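Local coordinates for protein putative ADP-Ribosyltransferase Scabin (Streptomyces scabiei 87.22, PDB 5EWY) that probably transfers ADP-ribose from NAD+ to DNA, as a bacterial toxin of the mono-ADP-ribosyltransferase family, captured here with an inhibitor bound, at residues Glu60-Asp65 / Gly99-Glu104. Sequence-based numbering, arbitrary orientation.
Sequences ERITPD and GQYDIE
The ring of Tyr101 is the main bump of this contact, filling a hollow shaped by Arg61 and Ile62. Arg61 CB sits over one ring face, 3.9 Å from the centroid of the Tyr101 ring, a CH-pi contact. A bend at chi3 (61°) brings the guanidinium over the CD1-CE1 side of that face, its plane 31° from that of the phenol. Ile62 CG1 borders the other side, 4.2 Å from Tyr101 CD2, and Tyr101 CB presses on Arg61 O at 3.2 Å. Past the ring, Arg61 NH1 bonds to the carbonyl of Ile97, and Tyr101 OH to the backbone of Val96 and Asp58. Farther along, Ile62 CG2 meets Ile103 CD1 at 3.6 Å, both isoleucines touching Tyr115 of strand 115-119, while Pro64 and Ile103 pack on Thr148 and Ile149 of helix 145-149. The backbones join in a single bridge at Thr63 and Asp102: Ile103 N donates to Thr63 O at 2.9 Å, nearly straight, whereas the bond from Thr63 N to Tyr101 O is weak at 3.4 Å. Alongside, Thr63 OG1 gives its proton to the anti lone pair of Asp102 OD1, 2.8 Å away, a separate tie to the loop before strand 75-79. Asp102 CG stands opposite its own backbone N (chi1 -176°), and the other oxygen, OD2, accepts from Ser105 N, the side-chain N-cap of helix 103-108.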
loop_
_atom_site.group_PDB
_atom_site.type_symbol
_atom_site.label_atom_id
_atom_site.label_comp_id
_atom_site.label_asym_id
_atom_site.label_seq_id
_atom_site.Cartn_x
_atom_site.Cartn_y
_atom_site.Cartn_z
ATOM N N GLU A 60 -6.430 10.896 13.891
ATOM C CA GLU A 60 -6.903 10.667 15.246
ATOM C C GLU A 60 -8.062 9.682 15.298
ATOM O O GLU A 60 -8.377 9.176 16.381
ATOM C CB GLU A 60 -7.280 11.997 15.905
ATOM C CG GLU A 60 -6.070 12.879 16.200
ATOM C CD GLU A 60 -6.440 14.238 16.775
ATOM O OE1 GLU A 60 -7.634 14.468 17.065
ATOM O OE2 GLU A 60 -5.533 15.081 16.934
ATOM N N ARG A 61 -8.693 9.393 14.163
ATOM C CA ARG A 61 -9.803 8.454 14.116
ATOM C C ARG A 61 -9.365 7.022 13.855
ATOM O O ARG A 61 -10.206 6.120 13.887
ATOM C CB ARG A 61 -10.800 8.877 13.038
ATOM C CG ARG A 61 -11.593 10.117 13.424
ATOM C CD ARG A 61 -12.463 10.604 12.283
ATOM N NE ARG A 61 -13.444 9.605 11.867
ATOM C CZ ARG A 61 -14.123 9.661 10.724
ATOM N NH1 ARG A 61 -13.923 10.664 9.876
ATOM N NH2 ARG A 61 -14.992 8.707 10.419
ATOM N N ILE A 62 -8.080 6.788 13.607
ATOM C CA ILE A 62 -7.606 5.428 13.391
ATOM C C ILE A 62 -7.757 4.642 14.682
ATOM O O ILE A 62 -7.373 5.113 15.762
ATOM C CB ILE A 62 -6.144 5.429 12.921
ATOM C CG1 ILE A 62 -6.003 6.141 11.579
ATOM C CG2 ILE A 62 -5.622 4.009 12.826
ATOM C CD1 ILE A 62 -4.567 6.469 11.227
ATOM N N THR A 63 -8.329 3.448 14.576
ATOM C CA THR A 63 -8.404 2.533 15.704
ATOM C C THR A 63 -7.971 1.151 15.246
ATOM O O THR A 63 -8.139 0.806 14.081
ATOM C CB THR A 63 -9.833 2.460 16.325
ATOM O OG1 THR A 63 -10.798 2.065 15.336
ATOM C CG2 THR A 63 -10.234 3.799 16.894
ATOM N N PRO A 64 -7.356 0.368 16.139
ATOM C CA PRO A 64 -6.816 0.798 17.424
ATOM C C PRO A 64 -5.599 1.690 17.202
ATOM O O PRO A 64 -5.292 2.006 16.050
ATOM C CB PRO A 64 -6.417 -0.518 18.097
ATOM C CG PRO A 64 -6.161 -1.445 16.993
ATOM C CD PRO A 64 -7.082 -1.056 15.873
ATOM N N ASP A 65 -4.922 2.091 18.274
ATOM C CA ASP A 65 -3.775 2.975 18.140
ATOM C C ASP A 65 -2.792 2.396 17.117
ATOM O O ASP A 65 -2.350 1.248 17.274
ATOM C CB ASP A 65 -3.086 3.148 19.489
ATOM C CG ASP A 65 -3.902 3.992 20.456
ATOM O OD1 ASP A 65 -4.692 4.842 19.993
ATOM O OD2 ASP A 65 -3.750 3.805 21.682
ATOM N N GLY A 99 -15.668 6.506 5.783
ATOM C CA GLY A 99 -15.234 5.134 5.678
ATOM C C GLY A 99 -14.908 4.524 7.035
ATOM O O GLY A 99 -14.936 5.170 8.084
ATOM N N GLN A 100 -14.572 3.239 6.986
ATOM C CA GLN A 100 -14.283 2.441 8.175
ATOM C C GLN A 100 -12.853 2.725 8.632
ATOM O O GLN A 100 -11.898 2.220 8.045
ATOM C CB GLN A 100 -14.438 0.962 7.816
ATOM C CG GLN A 100 -14.125 -0.013 8.936
ATOM C CD GLN A 100 -14.945 0.266 10.169
ATOM O OE1 GLN A 100 -14.504 0.937 11.102
ATOM N NE2 GLN A 100 -16.178 -0.216 10.165
ATOM N N TYR A 101 -12.713 3.499 9.710
ATOM C CA TYR A 101 -11.401 3.792 10.273
ATOM C C TYR A 101 -10.880 2.685 11.174
ATOM O O TYR A 101 -9.696 2.699 11.520
ATOM C CB TYR A 101 -11.440 5.110 11.061
ATOM C CG TYR A 101 -11.136 6.321 10.215
ATOM C CD1 TYR A 101 -12.098 6.864 9.383
ATOM C CD2 TYR A 101 -9.878 6.904 10.229
ATOM C CE1 TYR A 101 -11.824 7.975 8.601
ATOM C CE2 TYR A 101 -9.596 8.009 9.450
ATOM C CZ TYR A 101 -10.571 8.537 8.635
ATOM O OH TYR A 101 -10.311 9.641 7.853
ATOM N N ASP A 102 -11.712 1.725 11.573
ATOM C CA ASP A 102 -11.207 0.635 12.400
ATOM C C ASP A 102 -10.488 -0.385 11.529
ATOM O O ASP A 102 -11.074 -0.954 10.601
ATOM C CB ASP A 102 -12.292 -0.053 13.213
ATOM C CG ASP A 102 -11.703 -1.100 14.135
ATOM O OD1 ASP A 102 -11.083 -0.710 15.151
ATOM O OD2 ASP A 102 -11.824 -2.303 13.830
ATOM N N ILE A 103 -9.219 -0.625 11.847
ATOM C CA ILE A 103 -8.373 -1.437 10.978
ATOM C C ILE A 103 -8.824 -2.887 10.977
ATOM O O ILE A 103 -8.892 -3.527 9.919
ATOM C CB ILE A 103 -6.906 -1.289 11.395
ATOM C CG1 ILE A 103 -6.400 0.087 10.951
ATOM C CG2 ILE A 103 -6.045 -2.402 10.777
ATOM C CD1 ILE A 103 -5.278 0.566 11.739
ATOM N N GLU A 104 -9.108 -3.441 12.161
ATOM C CA GLU A 104 -9.547 -4.829 12.230
ATOM C C GLU A 104 -10.825 -5.033 11.420
ATOM O O GLU A 104 -10.955 -6.023 10.691
ATOM C CB GLU A 104 -9.761 -5.221 13.695
ATOM C CG GLU A 104 -9.754 -6.703 13.950
ATOM C CD GLU A 104 -10.038 -7.056 15.395
ATOM O OE1 GLU A 104 -10.387 -6.161 16.218
ATOM O OE2 GLU A 104 -9.922 -8.258 15.715
#